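Local structure of alpha-glucosidase ([Eubacterium] rectale, 6PNR) at residues 1-6 / 10-15; 17-22 / 174-179; 77-82 / 88-93; 52-57 / 103-108. The protein is a family GH31 glycoside hydrolase that acts as a sulfoquinovosidase, probably cleaving alpha-linked sulfoquinovose from glycosides derived from sulfolipid. All coordinates share one frame; numbering follows the deposited sequence.

Contact 1: 1-6 / 10-15; sequences MQIKVN and FQLFVG
Lys4 and Phe13 meet diagonally across the antiparallel beta hairpin, strands 2-5 and 10-14, with which the chain begins. Extended beyond CG, the lysine lays its methylenes past the ring, and Lys4 CD comes to 3.6 Å from Phe13 CE1. Gln2 reaches the same phenylalanine with its own CG 3.6 Å from Phe13 CB; its amide plane stands almost perpendicular (89°) to the ring. That reach depends on chi1 of 64°, which sets Gln2 CG between the backbone N and the carbonyl carbon. Gln11 NE2 lies in the ring plane, at its edge. A serine in place of Phe13 would probably leave the Lys4 chain and the Gln2 amide without a surface to rest on, freer to turn in solvent. Ile3, Val5, Phe10 and Leu12 share the other face, where Ile3 CG2 sits 3.8 Å from Phe10 CE1 and both residues touch Ile81 of strand 77-83. At the open end, Met1 packs along Val14, Met1 CG 3.6 Å from Val14 CG2.

Contact 2: 17-22 / 174-179; sequences KRILEH and STNKYY
Ile19 and Tyr178 form the tight half of this contact, two buried side chains running antiparallel alongside each other. The branch methyl does the touching: Ile19 CG2 lies 3.6 Å from Tyr178 CE2, while Ile19 CD1 sits over one face of the ring. Ser174 CB covers the opposite face, 3.5 Å above the plane and near the ring's margin, so the ring is held between the two. Tyr178 can enter this slot because its CG stands between the backbone N and the carbonyl carbon (chi1 69°). Ile211 of strand 208-213 also packs against both Ile19 and Tyr178.

The other half is looser and faces solvent. Lys17 runs roughly perpendicular to Asn176, its CD 3.2 Å from Asn176 OD1, with no hydrogen bond joining the two segments. Beyond this crossing, NZ of the exposed Lys17 makes a long, weak ion pair with Asp109. An alanine in place of Asn176 would probably leave the Lys17 chain without its amide neighbour and free to swing outward.

What presents Asn176 is the bend of the hairpin formed by strands 168-174 and 178-182. The backbone N of Asn176 donates to Ser174 OG at 2.9 Å, an ST turn, and on the facing strand Ile19 and Leu20 both lie opposite Leu12 in a classic beta bulge.

Contact 3: 77-82 / 88-93; sequences IIAKIK and CTIDFE
Ile81 and Ile90 run alongside each other in the same sense on the buried face of the antiparallel hairpin made by strands 77-83 and 87-94. Ile90 CG2 is 3.9 Å from Ile81 CG1 and equally close to Ala79 CB. That methyl in turn meets Phe92 CE1 at 3.9 Å, and Ile77 CG2 reaches the ring of Phe92 at its edge. Six regular backbone bonds, in the pairs Ile78-Glu93, Lys80-Asp91 and Lys82-Thr89, fix the register that brings these groups together.

One layer out, Phe102 of strand 101-107, in another sheet, meets the Phe92 ring edge-to-face, while Ile209 and Leu71 of the flanking strands pack on Phe92 and Ile81. A disulfide from Cys88 to Cys83 ties the hairpin across its turn. On the more exposed face Lys82 bends at chi2 (128°) and chi3 (90°), which brings NZ over toward Asp91. Asp91 OD1 is hydrogen-bonded to Gln208 NE2. The salt bridge is a long one, with Asp91 OD2 3.9 Å from Lys82 NZ.

Contact 4: 52-57 / 103-108; sequences TERFPL and WFRVAA
Arg54 runs obliquely across the face of the Trp103 indole, from the six-membered to the five-membered ring, joining two strands of one antiparallel sheet, 44-56 and 101-107, that are separated by strand 29-41. The arginine starts beside the six-membered ring, with CB 3.9 Å from Trp103 CZ3 and CG slightly nearer the same atom. With CG anti to the backbone N (chi1 163°) and the chain extended as far as NE, CD arrives over the face of that ring: a CH-pi contact 3.8 Å from its centroid. The charged end then passes onto the five-membered ring, where CZ stands 4.0 Å from the centroid in a cation-pi interaction. The guanidinium is not flat on the indole but inclined by 37°, which dips NH1 to 3.1 Å above the ring plane. NH1 and Trp103 NE1, 3.2 Å apart, are both donors, so their closeness comes from the cation-pi approach and is not a hydrogen bond.

At the tip, Arg54 NH2 comes within 3.7 Å of Arg105 NH2. Glu199 is shared by the two charges, its OE2 forming salt bridges with Arg54 NH2 and Arg105 NE. The site also lies at the dimer interface: Arg105 NH2 is hydrogen-bonded to Tyr50 OH of the second subunit, and Arg54 NE makes a weak hydrogen bond to Thr52 O of that subunit. Shared carboxylate and pi surface together probably offset the cost of burying an arginine here and help keep both guanidinium groups charged.

How the contacts relate
All four contacts belong to the beta-rich N-terminal part of the chain, consistent with the beta-sandwich domain that precedes the catalytic barrel in GH31 enzymes. Contacts 1 and 2 share the three-stranded sheet, their centres about 10 Å apart. Contact 1 comes first in sequence. The segments of contact 2 enclose those of contact 4, which in turn enclose the hairpin of contact 3. Contact 3 lies in the eight-stranded sheet with strand 178-182 of contact 2, contact 4 in the six-stranded one. The other pairs of centres are about 14 to 19 Å apart, and packing such as Phe92 on Phe104 joins the sheets into one unit. No contact includes an inhibitor-pocket residue, so they probably concern the domain's build.

Contact 1: 1-6 / 10-15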
loop_
_atom_site.group_PDB
_atom_site.type_symbol
_atom_site.label_atom_id
_atom_site.label_comp_id
_atom_site.label_asym_id
_atom_site.label_seq_id
_atom_site.Cartn_x
_atom_site.Cartn_y
_atom_site.Cartn_z
ATOM N N MET A 1 37.733 -13.488 13.372
ATOM C CA MET A 1 36.501 -14.246 13.198
ATOM C C MET A 1 36.766 -15.746 13.167
ATOM O O MET A 1 37.526 -16.232 12.326
ATOM C CB MET A 1 35.788 -13.817 11.916
ATOM C CG MET A 1 35.105 -12.467 12.009
ATOM S SD MET A 1 34.198 -12.086 10.497
ATOM C CE MET A 1 35.554 -11.728 9.406
ATOM N N GLN A 2 36.121 -16.478 14.074
ATOM C CA GLN A 2 36.359 -17.904 14.249
ATOM C C GLN A 2 35.168 -18.716 13.756
ATOM O O GLN A 2 34.010 -18.328 13.947
ATOM C CB GLN A 2 36.653 -18.241 15.718
ATOM C CG GLN A 2 35.497 -17.978 16.672
ATOM C CD GLN A 2 35.818 -18.337 18.116
ATOM O OE1 GLN A 2 36.969 -18.609 18.462
ATOM N NE2 GLN A 2 34.792 -18.337 18.967
ATOM N N ILE A 3 35.468 -19.844 13.118
ATOM C CA ILE A 3 34.474 -20.785 12.616
ATOM C C ILE A 3 34.377 -21.954 13.585
ATOM O O ILE A 3 35.395 -22.438 14.098
ATOM C CB ILE A 3 34.851 -21.279 11.207
ATOM C CG1 ILE A 3 34.812 -20.132 10.198
ATOM C CG2 ILE A 3 33.966 -22.447 10.772
ATOM C CD1 ILE A 3 35.091 -20.577 8.775
ATOM N N LYS A 4 33.153 -22.397 13.852
ATOM C CA LYS A 4 32.891 -23.702 14.442
ATOM C C LYS A 4 32.023 -24.476 13.466
ATOM O O LYS A 4 31.008 -23.959 12.990
ATOM C CB LYS A 4 32.198 -23.590 15.803
ATOM C CG LYS A 4 33.046 -22.960 16.889
ATOM C CD LYS A 4 32.260 -22.831 18.177
ATOM C CE LYS A 4 33.070 -22.136 19.256
ATOM N NZ LYS A 4 32.256 -21.900 20.485
ATOM N N VAL A 5 32.429 -25.699 13.145
ATOM C CA VAL A 5 31.683 -26.486 12.169
ATOM C C VAL A 5 31.878 -27.966 12.462
ATOM O O VAL A 5 32.998 -28.422 12.709
ATOM C CB VAL A 5 32.104 -26.139 10.727
ATOM C CG1 VAL A 5 33.613 -26.244 10.565
ATOM C CG2 VAL A 5 31.373 -27.022 9.725
ATOM N N ASN A 6 30.770 -28.708 12.459
ATOM C CA ASN A 6 30.804 -30.163 12.443
ATOM C C ASN A 6 29.941 -30.641 11.280
ATOM O O ASN A 6 29.763 -29.905 10.305
ATOM C CB ASN A 6 30.344 -30.739 13.790
ATOM C CG ASN A 6 28.934 -30.316 14.167
ATOM O OD1 ASN A 6 28.003 -30.434 13.372
ATOM N ND2 ASN A 6 28.772 -29.822 15.389
ATOM N N PHE A 10 27.037 -25.275 11.293
ATOM C CA PHE A 10 28.075 -24.308 10.980
ATOM C C PHE A 10 27.845 -23.054 11.812
ATOM O O PHE A 10 26.698 -22.662 12.050
ATOM C CB PHE A 10 28.077 -23.972 9.481
ATOM C CG PHE A 10 28.815 -22.712 9.147
ATOM C CD1 PHE A 10 30.192 -22.705 9.061
ATOM C CD2 PHE A 10 28.128 -21.530 8.921
ATOM C CE1 PHE A 10 30.877 -21.541 8.761
ATOM C CE2 PHE A 10 28.806 -20.366 8.623
ATOM C CZ PHE A 10 30.185 -20.372 8.542
ATOM N N GLN A 11 28.933 -22.434 12.265
ATOM C CA GLN A 11 28.841 -21.233 13.082
ATOM C C GLN A 11 30.002 -20.304 12.762
ATOM O O GLN A 11 31.117 -20.756 12.476
ATOM C CB GLN A 11 28.851 -21.552 14.582
ATOM C CG GLN A 11 27.590 -22.209 15.115
ATOM C CD GLN A 11 27.669 -22.474 16.610
ATOM O OE1 GLN A 11 26.785 -22.073 17.373
ATOM N NE2 GLN A 11 28.732 -23.155 17.035
ATOM N N LEU A 12 29.735 -18.999 12.838
ATOM C CA LEU A 12 30.761 -17.980 12.667
ATOM C C LEU A 12 30.605 -16.938 13.762
ATOM O O LEU A 12 29.501 -16.426 13.979
ATOM C CB LEU A 12 30.669 -17.312 11.288
ATOM C CG LEU A 12 31.632 -16.143 11.056
ATOM C CD1 LEU A 12 33.077 -16.616 11.152
ATOM C CD2 LEU A 12 31.373 -15.451 9.711
ATOM N N PHE A 13 31.711 -16.610 14.428
ATOM C CA PHE A 13 31.721 -15.664 15.534
ATOM C C PHE A 13 32.538 -14.425 15.183
ATOM O O PHE A 13 33.510 -14.489 14.425
ATOM C CB PHE A 13 32.291 -16.307 16.809
ATOM C CG PHE A 13 31.459 -17.437 17.335
ATOM C CD1 PHE A 13 31.500 -18.686 16.729
ATOM C CD2 PHE A 13 30.625 -17.249 18.426
ATOM C CE1 PHE A 13 30.720 -19.733 17.199
ATOM C CE2 PHE A 13 29.838 -18.293 18.907
ATOM C CZ PHE A 13 29.888 -19.536 18.290
ATOM N N VAL A 14 32.109 -13.292 15.728
ATOM C CA VAL A 14 32.891 -12.066 15.766
ATOM C C VAL A 14 33.169 -11.813 17.240
ATOM O O VAL A 14 32.277 -11.414 18.000
ATOM C CB VAL A 14 32.168 -10.886 15.103
ATOM C CG1 VAL A 14 32.849 -9.563 15.442
ATOM C CG2 VAL A 14 32.141 -11.071 13.607
ATOM N N GLY A 15 34.405 -12.067 17.654
ATOM C CA GLY A 15 34.717 -12.109 19.065
ATOM C C GLY A 15 34.010 -13.275 19.722
ATOM O O GLY A 15 34.197 -14.431 19.327
#

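Contact 2: 17-22 / 174-179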
loop_
_atom_site.group_PDB
_atom_site.type_symbol
_atom_site.label_atom_id
_atom_site.label_comp_id
_atom_site.label_asym_id
_atom_site.label_seq_id
_atom_site.Cartn_x
_atom_site.Cartn_y
_atom_site.Cartn_z
ATOM N N LYS A 17 30.584 -13.145 19.915
ATOM C CA LYS A 17 29.218 -12.973 19.434
ATOM C C LYS A 17 29.037 -13.802 18.169
ATOM O O LYS A 17 29.783 -13.632 17.200
ATOM C CB LYS A 17 28.915 -11.498 19.172
ATOM C CG LYS A 17 27.505 -11.063 19.535
ATOM C CD LYS A 17 27.544 -9.727 20.271
ATOM C CE LYS A 17 26.155 -9.260 20.676
ATOM N NZ LYS A 17 26.216 -8.042 21.543
ATOM N N ARG A 18 28.057 -14.697 18.184
ATOM C CA ARG A 18 27.754 -15.527 17.025
ATOM C C ARG A 18 27.002 -14.689 15.993
ATOM O O ARG A 18 25.942 -14.132 16.298
ATOM C CB ARG A 18 26.927 -16.739 17.452
ATOM C CG ARG A 18 26.785 -17.821 16.393
ATOM C CD ARG A 18 25.942 -18.998 16.879
ATOM N NE ARG A 18 24.626 -18.581 17.366
ATOM C CZ ARG A 18 24.289 -18.523 18.651
ATOM N NH1 ARG A 18 25.172 -18.864 19.581
ATOM N NH2 ARG A 18 23.071 -18.128 19.006
ATOM N N ILE A 19 27.542 -14.586 14.780
ATOM C CA ILE A 19 26.868 -13.835 13.724
ATOM C C ILE A 19 26.282 -14.726 12.631
ATOM O O ILE A 19 25.371 -14.276 11.918
ATOM C CB ILE A 19 27.788 -12.766 13.100
ATOM C CG1 ILE A 19 28.956 -13.407 12.368
ATOM C CG2 ILE A 19 28.284 -11.782 14.150
ATOM C CD1 ILE A 19 29.687 -12.425 11.470
ATOM N N LEU A 20 26.762 -15.955 12.465
ATOM C CA LEU A 20 26.196 -16.878 11.490
ATOM C C LEU A 20 25.927 -18.217 12.153
ATOM O O LEU A 20 26.709 -18.673 12.992
ATOM C CB LEU A 20 27.122 -17.102 10.284
ATOM C CG LEU A 20 27.339 -15.954 9.297
ATOM C CD1 LEU A 20 28.114 -16.442 8.087
ATOM C CD2 LEU A 20 26.002 -15.339 8.861
ATOM N N GLU A 21 24.830 -18.854 11.757
ATOM C CA GLU A 21 24.535 -20.198 12.230
ATOM C C GLU A 21 23.720 -20.933 11.182
ATOM O O GLU A 21 22.820 -20.352 10.568
ATOM C CB GLU A 21 23.774 -20.179 13.559
ATOM C CG GLU A 21 23.434 -21.572 14.081
ATOM C CD GLU A 21 22.610 -21.539 15.353
ATOM O OE1 GLU A 21 22.449 -20.444 15.938
ATOM O OE2 GLU A 21 22.117 -22.613 15.764
ATOM N N HIS A 22 24.057 -22.201 10.968
ATOM C CA HIS A 22 23.193 -23.123 10.247
ATOM C C HIS A 22 23.057 -24.403 11.050
ATOM O O HIS A 22 24.039 -25.125 11.241
ATOM C CB HIS A 22 23.711 -23.459 8.852
ATOM C CG HIS A 22 22.834 -24.437 8.133
ATOM N ND1 HIS A 22 21.777 -24.047 7.338
ATOM C CD2 HIS A 22 22.817 -25.793 8.140
ATOM C CE1 HIS A 22 21.166 -25.117 6.861
ATOM N NE2 HIS A 22 21.778 -26.189 7.333
ATOM N N SER A 174 26.885 -3.443 11.262
ATOM C CA SER A 174 26.249 -3.873 12.497
ATOM C C SER A 174 26.979 -3.313 13.712
ATOM O O SER A 174 28.181 -3.033 13.666
ATOM C CB SER A 174 26.218 -5.404 12.593
ATOM O OG SER A 174 25.998 -5.826 13.932
ATOM N N THR A 175 26.240 -3.168 14.814
ATOM C CA THR A 175 26.854 -2.739 16.063
ATOM C C THR A 175 27.706 -3.834 16.707
ATOM O O THR A 175 28.393 -3.557 17.689
ATOM C CB THR A 175 25.780 -2.240 17.036
ATOM O OG1 THR A 175 24.739 -3.212 17.170
ATOM C CG2 THR A 175 25.156 -0.939 16.503
ATOM N N ASN A 176 27.684 -5.051 16.179
ATOM C CA ASN A 176 28.740 -6.019 16.481
ATOM C C ASN A 176 30.055 -5.674 15.786
ATOM O O ASN A 176 30.984 -6.486 15.850
ATOM C CB ASN A 176 28.304 -7.431 16.078
ATOM C CG ASN A 176 27.116 -7.919 16.872
ATOM O OD1 ASN A 176 26.897 -7.495 18.004
ATOM N ND2 ASN A 176 26.332 -8.807 16.275
ATOM N N LYS A 177 30.118 -4.519 15.114
ATOM C CA LYS A 177 31.351 -4.002 14.508
ATOM C C LYS A 177 31.856 -4.915 13.392
ATOM O O LYS A 177 33.023 -5.308 13.350
ATOM C CB LYS A 177 32.430 -3.760 15.560
ATOM C CG LYS A 177 32.186 -2.496 16.371
ATOM C CD LYS A 177 33.303 -2.243 17.361
ATOM C CE LYS A 177 32.838 -1.332 18.477
ATOM N NZ LYS A 177 33.935 -0.991 19.415
ATOM N N TYR A 178 30.946 -5.250 12.482
ATOM C CA TYR A 178 31.277 -5.824 11.190
ATOM C C TYR A 178 30.429 -5.122 10.135
ATOM O O TYR A 178 29.398 -4.512 10.442
ATOM C CB TYR A 178 31.039 -7.349 11.152
ATOM C CG TYR A 178 29.570 -7.788 11.209
ATOM C CD1 TYR A 178 28.779 -7.792 10.064
ATOM C CD2 TYR A 178 28.988 -8.222 12.399
ATOM C CE1 TYR A 178 27.457 -8.182 10.103
ATOM C CE2 TYR A 178 27.664 -8.621 12.447
ATOM C CZ TYR A 178 26.900 -8.596 11.294
ATOM O OH TYR A 178 25.575 -8.988 11.309
ATOM N N TYR A 179 30.880 -5.194 8.888
ATOM C CA TYR A 179 30.027 -4.898 7.750
ATOM C C TYR A 179 29.880 -6.164 6.928
ATOM O O TYR A 179 30.758 -7.035 6.937
ATOM C CB TYR A 179 30.568 -3.744 6.874
ATOM C CG TYR A 179 31.652 -4.106 5.876
ATOM C CD1 TYR A 179 31.336 -4.542 4.588
ATOM C CD2 TYR A 179 32.988 -3.954 6.201
ATOM C CE1 TYR A 179 32.336 -4.850 3.672
ATOM C CE2 TYR A 179 33.988 -4.252 5.294
ATOM C CZ TYR A 179 33.664 -4.711 4.044
ATOM O OH TYR A 179 34.679 -5.008 3.157
#

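Contact 3: 77-82 / 88-93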
loop_
_atom_site.group_PDB
_atom_site.type_symbol
_atom_site.label_atom_id
_atom_site.label_comp_id
_atom_site.label_asym_id
_atom_site.label_seq_id
_atom_site.Cartn_x
_atom_site.Cartn_y
_atom_site.Cartn_z
ATOM N N ILE A 77 22.960 -25.779 -3.483
ATOM C CA ILE A 77 23.953 -24.740 -3.224
ATOM C C ILE A 77 25.213 -25.381 -2.657
ATOM O O ILE A 77 25.140 -26.264 -1.795
ATOM C CB ILE A 77 23.417 -23.682 -2.233
ATOM C CG1 ILE A 77 22.183 -22.955 -2.788
ATOM C CG2 ILE A 77 24.500 -22.692 -1.852
ATOM C CD1 ILE A 77 22.463 -22.099 -4.002
ATOM N N ILE A 78 26.373 -24.917 -3.117
ATOM C CA ILE A 78 27.646 -25.183 -2.456
ATOM C C ILE A 78 28.225 -23.850 -2.006
ATOM O O ILE A 78 28.350 -22.924 -2.815
ATOM C CB ILE A 78 28.633 -25.922 -3.380
ATOM C CG1 ILE A 78 28.027 -27.244 -3.861
ATOM C CG2 ILE A 78 29.958 -26.140 -2.658
ATOM C CD1 ILE A 78 28.827 -27.927 -4.952
ATOM N N ALA A 79 28.574 -23.751 -0.721
ATOM C CA ALA A 79 29.142 -22.532 -0.154
ATOM C C ALA A 79 30.574 -22.794 0.286
ATOM O O ALA A 79 30.821 -23.709 1.079
ATOM C CB ALA A 79 28.317 -22.029 1.029
ATOM N N LYS A 80 31.505 -21.981 -0.223
ATOM C CA LYS A 80 32.922 -22.043 0.119
ATOM C C LYS A 80 33.260 -20.871 1.032
ATOM O O LYS A 80 33.194 -19.711 0.609
ATOM C CB LYS A 80 33.797 -21.990 -1.132
ATOM C CG LYS A 80 34.045 -23.313 -1.844
ATOM C CD LYS A 80 35.385 -23.251 -2.598
ATOM C CE LYS A 80 35.316 -23.891 -3.991
ATOM N NZ LYS A 80 35.070 -25.363 -3.964
ATOM N N ILE A 81 33.636 -21.175 2.269
ATOM C CA ILE A 81 33.864 -20.182 3.310
ATOM C C ILE A 81 35.359 -20.111 3.596
ATOM O O ILE A 81 35.988 -21.131 3.897
ATOM C CB ILE A 81 33.074 -20.538 4.576
ATOM C CG1 ILE A 81 31.603 -20.752 4.204
ATOM C CG2 ILE A 81 33.259 -19.474 5.658
ATOM C CD1 ILE A 81 30.759 -21.287 5.313
ATOM N N LYS A 82 35.928 -18.910 3.504
ATOM C CA LYS A 82 37.351 -18.688 3.743
ATOM C C LYS A 82 37.520 -17.501 4.678
ATOM O O LYS A 82 37.009 -16.416 4.390
ATOM C CB LYS A 82 38.085 -18.445 2.424
ATOM C CG LYS A 82 38.230 -19.704 1.598
ATOM C CD LYS A 82 37.736 -19.546 0.171
ATOM C CE LYS A 82 38.833 -19.077 -0.770
ATOM N NZ LYS A 82 38.373 -19.096 -2.191
ATOM N N CYS A 88 35.993 -12.657 6.153
ATOM C CA CYS A 88 35.410 -13.927 5.740
ATOM C C CYS A 88 34.655 -13.725 4.438
ATOM O O CYS A 88 33.869 -12.779 4.311
ATOM C CB CYS A 88 34.463 -14.500 6.797
ATOM S SG CYS A 88 35.262 -15.097 8.310
ATOM N N THR A 89 34.895 -14.603 3.476
ATOM C CA THR A 89 34.141 -14.612 2.235
ATOM C C THR A 89 33.403 -15.938 2.116
ATOM O O THR A 89 33.930 -16.993 2.486
ATOM C CB THR A 89 35.042 -14.387 1.013
ATOM O OG1 THR A 89 36.015 -15.434 0.922
ATOM C CG2 THR A 89 35.755 -13.032 1.116
ATOM N N ILE A 90 32.170 -15.873 1.632
ATOM C CA ILE A 90 31.371 -17.050 1.335
ATOM C C ILE A 90 31.040 -16.992 -0.146
ATOM O O ILE A 90 30.279 -16.121 -0.577
ATOM C CB ILE A 90 30.094 -17.109 2.178
ATOM C CG1 ILE A 90 30.418 -16.824 3.643
ATOM C CG2 ILE A 90 29.409 -18.457 2.005
ATOM C CD1 ILE A 90 29.207 -16.825 4.537
ATOM N N ASP A 91 31.611 -17.904 -0.928
ATOM C CA ASP A 91 31.331 -18.000 -2.351
ATOM C C ASP A 91 30.262 -19.064 -2.561
ATOM O O ASP A 91 30.359 -20.158 -1.995
ATOM C CB ASP A 91 32.604 -18.342 -3.132
ATOM C CG ASP A 91 33.705 -17.302 -2.944
ATOM O OD1 ASP A 91 33.503 -16.133 -3.337
ATOM O OD2 ASP A 91 34.774 -17.649 -2.389
ATOM N N PHE A 92 29.236 -18.734 -3.346
ATOM C CA PHE A 92 28.083 -19.602 -3.560
ATOM C C PHE A 92 28.092 -20.140 -4.979
ATOM O O PHE A 92 28.173 -19.369 -5.941
ATOM C CB PHE A 92 26.763 -18.862 -3.316
ATOM C CG PHE A 92 26.566 -18.432 -1.896
ATOM C CD1 PHE A 92 26.178 -19.346 -0.931
ATOM C CD2 PHE A 92 26.772 -17.116 -1.525
ATOM C CE1 PHE A 92 26.004 -18.953 0.373
ATOM C CE2 PHE A 92 26.599 -16.718 -0.221
ATOM C CZ PHE A 92 26.212 -17.635 0.732
ATOM N N GLU A 93 27.996 -21.459 -5.105
ATOM C CA GLU A 93 27.805 -22.111 -6.391
ATOM C C GLU A 93 26.382 -22.648 -6.470
ATOM O O GLU A 93 25.934 -23.368 -5.571
ATOM C CB GLU A 93 28.817 -23.240 -6.589
ATOM C CG GLU A 93 28.749 -23.878 -7.965
ATOM C CD GLU A 93 29.788 -24.971 -8.153
ATOM O OE1 GLU A 93 30.620 -25.172 -7.239
ATOM O OE2 GLU A 93 29.764 -25.625 -9.219
HETATM O O HOH W 1 35.247 -17.672 -0.027
#

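Contact 4: 52-57 / 103-108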
loop_
_atom_site.group_PDB
_atom_site.type_symbol
_atom_site.label_atom_id
_atom_site.label_comp_id
_atom_site.label_asym_id
_atom_site.label_seq_id
_atom_site.Cartn_x
_atom_site.Cartn_y
_atom_site.Cartn_z
ATOM N N THR A 52 6.297 -18.872 -5.477
ATOM C CA THR A 52 5.684 -20.192 -5.529
ATOM C C THR A 52 6.454 -21.242 -4.734
ATOM O O THR A 52 5.859 -22.251 -4.339
ATOM C CB THR A 52 5.543 -20.662 -6.984
ATOM O OG1 THR A 52 6.776 -20.444 -7.681
ATOM C CG2 THR A 52 4.438 -19.903 -7.681
ATOM N N GLU A 53 7.749 -21.041 -4.483
ATOM C CA GLU A 53 8.514 -21.975 -3.667
ATOM C C GLU A 53 9.458 -21.221 -2.746
ATOM O O GLU A 53 10.077 -20.230 -3.149
ATOM C CB GLU A 53 9.317 -22.967 -4.536
ATOM C CG GLU A 53 8.480 -23.749 -5.548
ATOM C CD GLU A 53 9.292 -24.800 -6.312
ATOM O OE1 GLU A 53 10.396 -25.142 -5.845
ATOM O OE2 GLU A 53 8.828 -25.275 -7.378
ATOM N N ARG A 54 9.551 -21.684 -1.500
ATOM C CA ARG A 54 10.582 -21.241 -0.569
ATOM C C ARG A 54 10.783 -22.347 0.454
ATOM O O ARG A 54 9.809 -22.801 1.059
ATOM C CB ARG A 54 10.208 -19.937 0.155
ATOM C CG ARG A 54 11.073 -19.705 1.401
ATOM C CD ARG A 54 10.872 -18.350 2.091
ATOM N NE ARG A 54 11.608 -18.316 3.358
ATOM C CZ ARG A 54 12.049 -17.212 3.964
ATOM N NH1 ARG A 54 11.835 -16.010 3.429
ATOM N NH2 ARG A 54 12.718 -17.314 5.110
ATOM N N PHE A 55 12.030 -22.771 0.664
ATOM C CA PHE A 55 12.252 -23.844 1.625
ATOM C C PHE A 55 13.668 -23.761 2.161
ATOM O O PHE A 55 14.582 -23.339 1.439
ATOM C CB PHE A 55 11.986 -25.223 0.998
ATOM C CG PHE A 55 12.629 -25.423 -0.340
ATOM C CD1 PHE A 55 13.937 -25.872 -0.433
ATOM C CD2 PHE A 55 11.927 -25.181 -1.505
ATOM C CE1 PHE A 55 14.532 -26.067 -1.668
ATOM C CE2 PHE A 55 12.515 -25.370 -2.742
ATOM C CZ PHE A 55 13.821 -25.821 -2.822
ATOM N N PRO A 56 13.880 -24.131 3.421
ATOM C CA PRO A 56 15.237 -24.128 3.968
ATOM C C PRO A 56 16.060 -25.270 3.400
ATOM O O PRO A 56 15.536 -26.310 2.999
ATOM C CB PRO A 56 15.014 -24.300 5.474
ATOM C CG PRO A 56 13.719 -25.064 5.560
ATOM C CD PRO A 56 12.877 -24.578 4.407
ATOM N N LEU A 57 17.366 -25.056 3.353
ATOM C CA LEU A 57 18.286 -26.052 2.837
ATOM C C LEU A 57 18.782 -26.946 3.966
ATOM O O LEU A 57 18.933 -26.503 5.110
ATOM C CB LEU A 57 19.474 -25.382 2.152
ATOM C CG LEU A 57 19.175 -24.606 0.872
ATOM C CD1 LEU A 57 20.461 -23.989 0.360
ATOM C CD2 LEU A 57 18.571 -25.528 -0.156
ATOM N N TRP A 103 17.441 -16.438 0.243
ATOM C CA TRP A 103 17.313 -15.769 1.531
ATOM C C TRP A 103 18.455 -16.217 2.436
ATOM O O TRP A 103 18.585 -17.410 2.735
ATOM C CB TRP A 103 15.970 -16.075 2.193
ATOM C CG TRP A 103 14.737 -15.505 1.536
ATOM C CD1 TRP A 103 14.118 -14.317 1.834
ATOM C CD2 TRP A 103 13.940 -16.126 0.527
ATOM N NE1 TRP A 103 13.000 -14.160 1.058
ATOM C CE2 TRP A 103 12.862 -15.261 0.253
ATOM C CE3 TRP A 103 14.027 -17.337 -0.170
ATOM C CZ2 TRP A 103 11.886 -15.562 -0.696
ATOM C CZ3 TRP A 103 13.060 -17.638 -1.100
ATOM C CH2 TRP A 103 11.998 -16.750 -1.358
ATOM N N PHE A 104 19.272 -15.263 2.872
ATOM C CA PHE A 104 20.429 -15.522 3.718
ATOM C C PHE A 104 20.166 -14.914 5.086
ATOM O O PHE A 104 19.834 -13.724 5.188
ATOM C CB PHE A 104 21.703 -14.926 3.099
ATOM C CG PHE A 104 22.964 -15.257 3.857
ATOM C CD1 PHE A 104 23.640 -16.437 3.615
ATOM C CD2 PHE A 104 23.464 -14.387 4.812
ATOM C CE1 PHE A 104 24.796 -16.755 4.315
ATOM C CE2 PHE A 104 24.622 -14.692 5.517
ATOM C CZ PHE A 104 25.290 -15.877 5.263
ATOM N N ARG A 105 20.310 -15.718 6.136
ATOM C CA ARG A 105 20.053 -15.237 7.484
ATOM C C ARG A 105 21.337 -14.954 8.245
ATOM O O ARG A 105 22.320 -15.693 8.145
ATOM C CB ARG A 105 19.197 -16.232 8.253
ATOM C CG ARG A 105 17.770 -16.233 7.742
ATOM C CD ARG A 105 16.864 -16.813 8.768
ATOM N NE ARG A 105 15.467 -16.679 8.401
ATOM C CZ ARG A 105 14.490 -17.207 9.117
ATOM N NH1 ARG A 105 14.788 -17.889 10.214
ATOM N NH2 ARG A 105 13.233 -17.055 8.749
ATOM N N VAL A 106 21.315 -13.871 9.010
ATOM C CA VAL A 106 22.413 -13.478 9.878
ATOM C C VAL A 106 21.900 -13.491 11.307
ATOM O O VAL A 106 20.862 -12.885 11.599
ATOM C CB VAL A 106 22.953 -12.082 9.514
ATOM C CG1 VAL A 106 24.031 -11.682 10.472
ATOM C CG2 VAL A 106 23.454 -12.054 8.085
ATOM N N ALA A 107 22.641 -14.150 12.200
ATOM C CA ALA A 107 22.251 -14.206 13.601
ATOM C C ALA A 107 22.285 -12.817 14.225
ATOM O O ALA A 107 23.204 -12.033 13.988
ATOM C CB ALA A 107 23.185 -15.154 14.369
ATOM N N ALA A 108 21.290 -12.519 15.054
ATOM C CA ALA A 108 21.191 -11.197 15.655
ATOM C C ALA A 108 20.563 -11.318 17.033
ATOM O O ALA A 108 20.033 -12.364 17.407
ATOM C CB ALA A 108 20.377 -10.255 14.767
#